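Local atomic coordinates of stage II sporulation protein Q (PDB entry 3TUF), a protein that forms with SpoIIIAH a channel between forespore and mother cell in sporulating Bacillus subtilis and takes part in forespore engulfment. Residues V128-S133 against H164-I169; G91-V96 against G150-N155; Y115-E120 against S133-E138. One frame throughout, in Å; residues are numbered along the deposited sequence.

Contact 1. Residues V128-S133 against H164-I169; sequences VYQSLS and HVHFEI
Val128 and Glu168 face each other as an antiparallel hydrogen-bonded pair: Val128 N donates to Glu168 O at 2.8 Å, and Glu168 N to Val128 O at 2.9 Å. Two residues further, His166 N reaches Gln130 O at 2.9 Å, whereas the bond from Gln130 N to His166 O is weak. The strand segments run at 165° to one another.

Between these two hydrogen-bonded pairs lies the non-hydrogen-bonded pair of Tyr129 and Phe167, filled by their rings. CE2 of Tyr129 is 3.6 Å from CE1 of Phe167, the planes inclined by 45° in an oblique pair.

The other face is mostly polar: Gln130, His166 and Glu168 share it with Val128. Gln130 CG sits 3.7 Å from His166 CB, its amide alongside the imidazole. His166 NE2 donates to Glu168 OE2, at a modelled distance of 2.5 Å that is doubtfully short, and His166 ND1 bonds to Asp85. His164 and His166 make up the HxH signature of the M23 peptidases, whose active members bind zinc through the second histidine; in this model the equivalent His166 is engaged by these two carboxylates.

With CG set between the backbone N and the carbonyl carbon (chi1 71°), the His164 ring turns one face to Ser131 CB, a CH-pi contact 3.6 Å from the centroid and offset toward the rim. His164 ND1 bonds to Gly162 O, while Ser131 OG is engaged by Gly153 O. At the ring's edge a water accepts from Gln130 NE2 and meets His164 NE2 weakly. Replacing His164 with an alanine would probably leave Ser131 CB without its ring face and Gly162 O without this partner.

The pairing joins strands 125-132 and 165-171 in the main antiparallel sheet, flanked by strands 116-120 and 84-88, while Val96 of strand 95-97 touches Tyr129, Leu132 and Val165.

Contact 2. Residues G91-V96 against G150-N155; sequences GKDFDV and GKSGKN
Lys151 lies against three consecutive residues, Asp93, Phe94 and Asp95, and its side chain can be traced atom by atom. Lys151 CB begins 4.0 Å from Phe94 O, and Lys151 CG comes closer to that oxygen, at 3.3 Å. Lys151 CD then passes Asp93 CB at 3.7 Å, where the two side chains cross at about a right angle. Bends at chi3 (-78°) and chi4 (-46°) curl the end of the chain toward Asp95. Lys151 CE lies 3.9 Å from Asp95 OD1, and Lys151 NZ ends on that same oxygen at 2.5 Å, a salt bridge that is short as modelled. The lysine thus arches past Asp93 with its methylenes and spends its charge on Asp95, the residue opposite it in a non-hydrogen-bonded antiparallel pair.

Ser152 meets Phe94 through three atoms. Its backbone N bonds to Phe94 O at 2.8 Å, almost straight at hydrogen (171°). Its OG accepts from Phe94 N at 3.3 Å and also bonds to the side chain of Asn163, which holds Asp93 OD1 as well. Its CB rests over one face of the phenyl ring, 3.5 Å from the centroid, as a CH-pi contact.

Further along, Val96 and Gly150 form a hydrogen-bonded pair, their amides and carbonyls exchanging two bonds. These bonds join strand 95-97 to strand 148-151, the middle strand of a small antiparallel sheet in the M23 domain, with strand 134-135 at its other side. Val96 packs on Tyr129 and Leu132 of strand 125-132, and both it and Phe94 touch Val165 of strand 165-171.

Contact 3. Residues Y115-E120 against S133-E138; sequences YVVEVE and SEVSVE
Tyr115 and Ser133 bring the two backbones nearest, yet their CA atoms remain 6.4 Å apart and no hydrogen bond links the segments, so this is side-chain packing between two sheets of the M23 peptidase fold and not a strand pairing. Residues 116-120 belong to the large antiparallel sheet, with the chain turning a corner at Tyr115, while the weakly bonded strand 134-135 edges the small sheet that also holds strands 148-151 and 95-97.

Val135 and Tyr115 make the main part of the contact. Val135 CB stands over one face of the Tyr115 ring. With CG1 anti to the backbone N (chi1 158°), CG2 lies anti to the carbonyl carbon and is the branch that faces the ring: Val135 CG2 comes to 3.2 Å from Tyr115 CD1 and 3.4 Å from Tyr115 CG. The same methyl meets Val117, whose CG2 is 3.8 Å away, so one branch of Val135 bridges an aromatic and an aliphatic partner. Past the ring's CD2 corner runs the backbone of Ser133, its O 3.8 Å from Tyr115 CD2. Ser133 OG itself is bonded to Ser152 O, in the loop after strand 148-151.

Val137 extends the apolar line and also touches Ile149 and Val143. The valines meet at a slant: Val137 CG2 lies 4.0 Å from Val117 CG1 and 4.1 Å from Val117 CG2, almost equally far from both methyls.

All three contacts lie in the M23 peptidase domain, their centres about 9 Å apart for contact 1 with either other contact and about 12 Å between contacts 2 and 3. Contact 1 is the buried one, near the chain's centre. Along the sequence, contacts 1 and 3 interlace, as do contacts 1 and 2, while contact 3 is nested within the loop that contact 2 closes. Strands 116-120, 125-132 and 165-171 share the large sheet; strands 95-97, 148-151 and 134-135 form the small one. Strand 125-132 runs on through Ser133 into strand 134-135 of the small sheet, and Ser133 also bonds to Lys151 and Ser152 there, knitting distant sequence into one domain.

Contact 1. Residues V128-S133 against H164-I169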
loop_
_atom_site.group_PDB
_atom_site.type_symbol
_atom_site.label_atom_id
_atom_site.label_comp_id
_atom_site.label_asym_id
_atom_site.label_seq_id
_atom_site.Cartn_x
_atom_site.Cartn_y
_atom_site.Cartn_z
ATOM N N VAL A 128 -6.787 -24.014 26.386
ATOM C CA VAL A 128 -5.884 -24.713 25.448
ATOM C C VAL A 128 -4.681 -25.241 26.213
ATOM O O VAL A 128 -4.024 -24.550 27.030
ATOM C CB VAL A 128 -5.451 -23.796 24.227
ATOM C CG1 VAL A 128 -4.470 -24.497 23.216
ATOM C CG2 VAL A 128 -6.691 -23.256 23.493
ATOM N N TYR A 129 -4.411 -26.508 25.963
ATOM C CA TYR A 129 -3.308 -27.169 26.616
ATOM C C TYR A 129 -2.547 -27.772 25.503
ATOM O O TYR A 129 -3.149 -28.448 24.628
ATOM C CB TYR A 129 -3.857 -28.271 27.493
ATOM C CG TYR A 129 -5.034 -27.817 28.336
ATOM C CD1 TYR A 129 -6.315 -27.689 27.765
ATOM C CD2 TYR A 129 -4.868 -27.503 29.690
ATOM C CE1 TYR A 129 -7.432 -27.272 28.507
ATOM C CE2 TYR A 129 -5.988 -27.059 30.476
ATOM C CZ TYR A 129 -7.262 -26.955 29.846
ATOM O OH TYR A 129 -8.337 -26.532 30.584
ATOM N N GLN A 130 -1.238 -27.579 25.526
ATOM C CA GLN A 130 -0.457 -27.827 24.339
ATOM C C GLN A 130 0.943 -28.084 24.813
ATOM O O GLN A 130 1.242 -27.761 25.929
ATOM C CB GLN A 130 -0.591 -26.585 23.441
ATOM C CG GLN A 130 0.708 -25.958 23.034
ATOM C CD GLN A 130 0.558 -24.817 22.065
ATOM O OE1 GLN A 130 -0.558 -24.568 21.503
ATOM N NE2 GLN A 130 1.693 -24.090 21.853
ATOM N N SER A 131 1.809 -28.685 23.994
ATOM C CA SER A 131 3.104 -29.306 24.455
ATOM C C SER A 131 3.036 -30.653 25.247
ATOM O O SER A 131 4.081 -31.173 25.739
ATOM C CB SER A 131 4.030 -28.330 25.164
ATOM O OG SER A 131 5.382 -28.731 24.890
ATOM N N LEU A 132 1.811 -31.209 25.338
ATOM C CA LEU A 132 1.549 -32.518 25.930
ATOM C C LEU A 132 2.329 -33.654 25.189
ATOM O O LEU A 132 2.469 -33.630 23.922
ATOM C CB LEU A 132 0.045 -32.796 25.879
ATOM C CG LEU A 132 -0.830 -31.690 26.480
ATOM C CD1 LEU A 132 -2.259 -32.157 26.783
ATOM C CD2 LEU A 132 -0.220 -31.200 27.744
ATOM N N SER A 133 2.824 -34.605 26.019
ATOM C CA SER A 133 3.491 -35.860 25.670
ATOM C C SER A 133 2.443 -36.890 25.397
ATOM O O SER A 133 2.654 -37.800 24.570
ATOM C CB SER A 133 4.178 -36.436 26.899
ATOM O OG SER A 133 5.324 -35.698 27.249
ATOM N N HIS A 164 7.154 -29.058 29.607
ATOM C CA HIS A 164 6.138 -28.137 30.171
ATOM C C HIS A 164 4.718 -28.329 29.692
ATOM O O HIS A 164 4.467 -29.162 28.834
ATOM C CB HIS A 164 6.504 -26.722 29.786
ATOM C CG HIS A 164 6.297 -26.415 28.317
ATOM N ND1 HIS A 164 7.158 -26.869 27.322
ATOM C CD2 HIS A 164 5.342 -25.682 27.687
ATOM C CE1 HIS A 164 6.739 -26.436 26.149
ATOM N NE2 HIS A 164 5.641 -25.711 26.344
ATOM N N VAL A 165 3.777 -27.533 30.180
ATOM C CA VAL A 165 2.524 -27.392 29.416
ATOM C C VAL A 165 2.326 -25.911 29.055
ATOM O O VAL A 165 2.573 -25.042 29.895
ATOM C CB VAL A 165 1.296 -27.939 30.202
ATOM C CG1 VAL A 165 1.154 -27.243 31.600
ATOM C CG2 VAL A 165 0.029 -27.736 29.450
ATOM N N HIS A 166 1.939 -25.612 27.812
ATOM C CA HIS A 166 1.482 -24.289 27.477
ATOM C C HIS A 166 -0.029 -24.198 27.710
ATOM O O HIS A 166 -0.782 -25.032 27.226
ATOM C CB HIS A 166 1.763 -24.006 26.019
ATOM C CG HIS A 166 1.369 -22.617 25.572
ATOM N ND1 HIS A 166 2.071 -21.492 25.941
ATOM C CD2 HIS A 166 0.359 -22.183 24.782
ATOM C CE1 HIS A 166 1.519 -20.419 25.390
ATOM N NE2 HIS A 166 0.467 -20.809 24.695
ATOM N N PHE A 167 -0.478 -23.183 28.440
ATOM C CA PHE A 167 -1.870 -23.093 28.775
ATOM C C PHE A 167 -2.476 -21.725 28.389
ATOM O O PHE A 167 -1.887 -20.644 28.631
ATOM C CB PHE A 167 -1.982 -23.286 30.250
ATOM C CG PHE A 167 -3.333 -22.983 30.789
ATOM C CD1 PHE A 167 -4.400 -23.780 30.452
ATOM C CD2 PHE A 167 -3.525 -21.903 31.615
ATOM C CE1 PHE A 167 -5.679 -23.537 30.921
ATOM C CE2 PHE A 167 -4.823 -21.623 32.118
ATOM C CZ PHE A 167 -5.914 -22.446 31.764
ATOM N N GLU A 168 -3.672 -21.745 27.829
ATOM C CA GLU A 168 -4.286 -20.534 27.351
ATOM C C GLU A 168 -5.760 -20.511 27.714
ATOM O O GLU A 168 -6.391 -21.587 27.816
ATOM C CB GLU A 168 -4.112 -20.462 25.828
ATOM C CG GLU A 168 -2.658 -20.311 25.357
ATOM C CD GLU A 168 -2.589 -20.220 23.842
ATOM O OE1 GLU A 168 -3.705 -20.210 23.227
ATOM O OE2 GLU A 168 -1.446 -20.160 23.253
ATOM N N ILE A 169 -6.298 -19.300 27.938
ATOM C CA ILE A 169 -7.747 -19.104 28.137
ATOM C C ILE A 169 -8.014 -18.152 27.052
ATOM O O ILE A 169 -7.224 -17.187 26.897
ATOM C CB ILE A 169 -8.168 -18.307 29.425
ATOM C CG1 ILE A 169 -7.331 -18.672 30.616
ATOM C CG2 ILE A 169 -9.628 -18.485 29.787
ATOM C CD1 ILE A 169 -5.986 -18.013 30.479
HETATM O O HOH W 1 4.250 -24.321 23.582
#

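Contact 2. Residues G91-V96 against G150-N155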
loop_
_atom_site.group_PDB
_atom_site.type_symbol
_atom_site.label_atom_id
_atom_site.label_comp_id
_atom_site.label_asym_id
_atom_site.label_seq_id
_atom_site.Cartn_x
_atom_site.Cartn_y
_atom_site.Cartn_z
ATOM N N GLY A 91 12.105 -30.258 35.742
ATOM C CA GLY A 91 11.540 -30.533 34.399
ATOM C C GLY A 91 11.163 -31.993 34.206
ATOM O O GLY A 91 11.380 -32.565 33.113
ATOM N N LYS A 92 10.639 -32.621 35.267
ATOM C CA LYS A 92 10.059 -33.964 35.175
ATOM C C LYS A 92 8.618 -33.840 34.671
ATOM O O LYS A 92 7.955 -32.785 34.820
ATOM C CB LYS A 92 10.033 -34.661 36.542
ATOM C CG LYS A 92 11.382 -34.920 37.217
ATOM C CD LYS A 92 11.196 -35.264 38.712
ATOM C CE LYS A 92 12.522 -35.163 39.512
ATOM N NZ LYS A 92 12.362 -35.757 40.869
ATOM N N ASP A 93 8.133 -34.931 34.093
ATOM C CA ASP A 93 6.783 -35.036 33.576
ATOM C C ASP A 93 5.790 -34.737 34.663
ATOM O O ASP A 93 6.058 -35.047 35.833
ATOM C CB ASP A 93 6.513 -36.473 33.112
ATOM C CG ASP A 93 7.072 -36.766 31.737
ATOM O OD1 ASP A 93 7.576 -35.850 31.049
ATOM O OD2 ASP A 93 7.013 -37.932 31.315
ATOM N N PHE A 94 4.629 -34.196 34.315
ATOM C CA PHE A 94 3.627 -34.058 35.332
ATOM C C PHE A 94 2.277 -34.023 34.672
ATOM O O PHE A 94 2.165 -33.836 33.432
ATOM C CB PHE A 94 3.898 -32.773 36.121
ATOM C CG PHE A 94 3.898 -31.481 35.247
ATOM C CD1 PHE A 94 2.677 -30.785 35.021
ATOM C CD2 PHE A 94 5.101 -30.973 34.668
ATOM C CE1 PHE A 94 2.628 -29.633 34.186
ATOM C CE2 PHE A 94 5.088 -29.834 33.877
ATOM C CZ PHE A 94 3.838 -29.156 33.628
ATOM N N ASP A 95 1.228 -34.188 35.448
ATOM C CA ASP A 95 -0.058 -34.445 34.832
ATOM C C ASP A 95 -0.720 -33.135 34.709
ATOM O O ASP A 95 -0.688 -32.339 35.641
ATOM C CB ASP A 95 -0.888 -35.409 35.675
ATOM C CG ASP A 95 -0.163 -36.805 35.891
ATOM O OD1 ASP A 95 -0.040 -37.593 34.900
ATOM O OD2 ASP A 95 0.268 -37.107 37.032
ATOM N N VAL A 96 -1.278 -32.887 33.533
ATOM C CA VAL A 96 -2.078 -31.703 33.286
ATOM C C VAL A 96 -3.571 -32.006 33.437
ATOM O O VAL A 96 -4.021 -33.098 33.044
ATOM C CB VAL A 96 -1.840 -31.341 31.854
ATOM C CG1 VAL A 96 -2.957 -30.333 31.261
ATOM C CG2 VAL A 96 -0.394 -30.901 31.675
ATOM N N GLY A 150 -3.873 -34.899 30.289
ATOM C CA GLY A 150 -2.667 -35.267 29.533
ATOM C C GLY A 150 -1.426 -35.213 30.367
ATOM O O GLY A 150 -1.544 -35.136 31.595
ATOM N N LYS A 151 -0.246 -35.274 29.729
ATOM C CA LYS A 151 1.044 -35.166 30.458
ATOM C C LYS A 151 1.904 -34.061 29.846
ATOM O O LYS A 151 1.899 -33.886 28.631
ATOM C CB LYS A 151 1.858 -36.477 30.457
ATOM C CG LYS A 151 2.682 -36.649 31.757
ATOM C CD LYS A 151 3.364 -38.013 31.943
ATOM C CE LYS A 151 2.474 -39.217 32.424
ATOM N NZ LYS A 151 1.597 -38.837 33.563
ATOM N N SER A 152 2.646 -33.337 30.688
ATOM C CA SER A 152 3.575 -32.384 30.160
ATOM C C SER A 152 4.535 -33.056 29.157
ATOM O O SER A 152 4.774 -34.273 29.197
ATOM C CB SER A 152 4.393 -31.798 31.287
ATOM O OG SER A 152 5.526 -32.618 31.565
ATOM N N GLY A 153 5.084 -32.241 28.254
ATOM C CA GLY A 153 6.175 -32.690 27.395
ATOM C C GLY A 153 6.952 -31.556 26.802
ATOM O O GLY A 153 6.558 -30.387 26.934
ATOM N N LYS A 154 8.054 -31.901 26.148
ATOM C CA LYS A 154 8.801 -30.926 25.363
ATOM C C LYS A 154 8.225 -30.850 23.944
ATOM O O LYS A 154 7.489 -31.786 23.507
ATOM C CB LYS A 154 10.283 -31.283 25.214
ATOM C CG LYS A 154 10.947 -32.038 26.353
ATOM C CD LYS A 154 12.415 -31.954 26.025
ATOM C CE LYS A 154 13.318 -32.931 26.781
ATOM N NZ LYS A 154 14.136 -32.145 27.805
ATOM N N ASN A 155 8.689 -29.813 23.221
ATOM C CA ASN A 155 8.075 -29.244 22.058
ATOM C C ASN A 155 9.069 -28.779 21.089
ATOM O O ASN A 155 10.167 -28.352 21.478
ATOM C CB ASN A 155 7.491 -27.901 22.466
ATOM C CG ASN A 155 6.146 -27.787 22.019
ATOM O OD1 ASN A 155 5.657 -28.714 21.298
ATOM N ND2 ASN A 155 5.475 -26.741 22.420
#

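Contact 3. Residues Y115-E120 against S133-E138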
loop_
_atom_site.group_PDB
_atom_site.type_symbol
_atom_site.label_atom_id
_atom_site.label_comp_id
_atom_site.label_asym_id
_atom_site.label_seq_id
_atom_site.Cartn_x
_atom_site.Cartn_y
_atom_site.Cartn_z
ATOM N N TYR A 115 1.105 -32.780 21.479
ATOM C CA TYR A 115 -0.362 -32.835 21.592
ATOM C C TYR A 115 -1.041 -31.529 21.938
ATOM O O TYR A 115 -0.506 -30.722 22.694
ATOM C CB TYR A 115 -0.745 -33.840 22.620
ATOM C CG TYR A 115 -0.830 -35.206 22.055
ATOM C CD1 TYR A 115 -2.026 -35.663 21.451
ATOM C CD2 TYR A 115 0.274 -36.098 22.166
ATOM C CE1 TYR A 115 -2.130 -37.014 20.962
ATOM C CE2 TYR A 115 0.189 -37.437 21.686
ATOM C CZ TYR A 115 -1.017 -37.858 21.094
ATOM O OH TYR A 115 -1.087 -39.140 20.648
ATOM N N VAL A 116 -2.224 -31.304 21.409
ATOM C CA VAL A 116 -2.881 -30.042 21.679
ATOM C C VAL A 116 -4.261 -30.445 22.036
ATOM O O VAL A 116 -4.870 -31.238 21.298
ATOM C CB VAL A 116 -2.970 -29.111 20.422
ATOM C CG1 VAL A 116 -3.818 -27.841 20.731
ATOM C CG2 VAL A 116 -1.560 -28.712 19.841
ATOM N N VAL A 117 -4.749 -29.951 23.181
ATOM C CA VAL A 117 -6.125 -30.194 23.593
ATOM C C VAL A 117 -6.792 -28.855 23.811
ATOM O O VAL A 117 -6.183 -27.907 24.327
ATOM C CB VAL A 117 -6.221 -31.000 24.892
ATOM C CG1 VAL A 117 -7.718 -31.108 25.391
ATOM C CG2 VAL A 117 -5.533 -32.391 24.745
ATOM N N GLU A 118 -8.053 -28.776 23.429
ATOM C CA GLU A 118 -8.756 -27.545 23.575
ATOM C C GLU A 118 -10.091 -27.895 24.157
ATOM O O GLU A 118 -10.777 -28.767 23.652
ATOM C CB GLU A 118 -8.885 -26.883 22.221
ATOM C CG GLU A 118 -9.796 -25.679 22.197
ATOM C CD GLU A 118 -9.778 -24.847 20.865
ATOM O OE1 GLU A 118 -10.655 -23.964 20.799
ATOM O OE2 GLU A 118 -8.931 -25.045 19.923
ATOM N N VAL A 119 -10.447 -27.242 25.251
ATOM C CA VAL A 119 -11.692 -27.574 25.953
ATOM C C VAL A 119 -12.605 -26.371 25.863
ATOM O O VAL A 119 -12.212 -25.240 26.190
ATOM C CB VAL A 119 -11.464 -28.064 27.445
ATOM C CG1 VAL A 119 -12.802 -28.368 28.174
ATOM C CG2 VAL A 119 -10.618 -29.289 27.466
ATOM N N GLU A 120 -13.803 -26.637 25.358
ATOM C CA GLU A 120 -14.880 -25.673 25.246
ATOM C C GLU A 120 -15.600 -25.540 26.581
ATOM O O GLU A 120 -16.009 -26.571 27.166
ATOM C CB GLU A 120 -15.868 -26.272 24.271
ATOM C CG GLU A 120 -17.183 -25.574 24.153
ATOM C CD GLU A 120 -17.338 -25.058 22.769
ATOM O OE1 GLU A 120 -16.320 -24.511 22.278
ATOM O OE2 GLU A 120 -18.431 -25.234 22.161
ATOM N N SER A 133 2.824 -34.605 26.019
ATOM C CA SER A 133 3.491 -35.860 25.670
ATOM C C SER A 133 2.443 -36.890 25.397
ATOM O O SER A 133 2.654 -37.800 24.570
ATOM C CB SER A 133 4.178 -36.436 26.899
ATOM O OG SER A 133 5.324 -35.698 27.249
ATOM N N GLU A 134 1.347 -36.804 26.171
ATOM C CA GLU A 134 0.278 -37.815 26.148
ATOM C C GLU A 134 -1.020 -37.138 26.325
ATOM O O GLU A 134 -1.078 -36.027 26.854
ATOM C CB GLU A 134 0.367 -38.809 27.327
ATOM C CG GLU A 134 1.802 -39.248 27.753
ATOM C CD GLU A 134 1.764 -40.243 28.906
ATOM O OE1 GLU A 134 0.608 -40.732 29.187
ATOM O OE2 GLU A 134 2.871 -40.515 29.505
ATOM N N VAL A 135 -2.075 -37.841 25.948
ATOM C CA VAL A 135 -3.418 -37.316 26.064
ATOM C C VAL A 135 -4.253 -38.408 26.703
ATOM O O VAL A 135 -4.017 -39.619 26.478
ATOM C CB VAL A 135 -3.915 -36.867 24.654
ATOM C CG1 VAL A 135 -5.417 -36.820 24.572
ATOM C CG2 VAL A 135 -3.364 -35.482 24.366
ATOM N N SER A 136 -5.189 -37.996 27.547
ATOM C CA SER A 136 -6.028 -38.931 28.262
ATOM C C SER A 136 -7.469 -38.649 27.827
ATOM O O SER A 136 -8.411 -39.175 28.420
ATOM C CB SER A 136 -5.829 -38.759 29.776
ATOM O OG SER A 136 -4.416 -38.786 30.127
ATOM N N VAL A 137 -7.641 -37.820 26.782
ATOM C CA VAL A 137 -8.977 -37.465 26.260
ATOM C C VAL A 137 -9.025 -37.571 24.744
ATOM O O VAL A 137 -7.998 -37.724 24.089
ATOM C CB VAL A 137 -9.442 -36.005 26.648
ATOM C CG1 VAL A 137 -9.769 -35.898 28.099
ATOM C CG2 VAL A 137 -8.380 -34.959 26.291
ATOM N N GLU A 138 -10.224 -37.455 24.187
ATOM C CA GLU A 138 -10.384 -37.362 22.734
ATOM C C GLU A 138 -11.566 -36.437 22.386
ATOM O O GLU A 138 -12.487 -36.225 23.219
ATOM C CB GLU A 138 -10.628 -38.746 22.130
ATOM C CG GLU A 138 -12.042 -39.256 22.410
ATOM C CD GLU A 138 -12.246 -40.688 21.967
ATOM O OE1 GLU A 138 -11.738 -41.075 20.894
ATOM O OE2 GLU A 138 -12.924 -41.436 22.688
#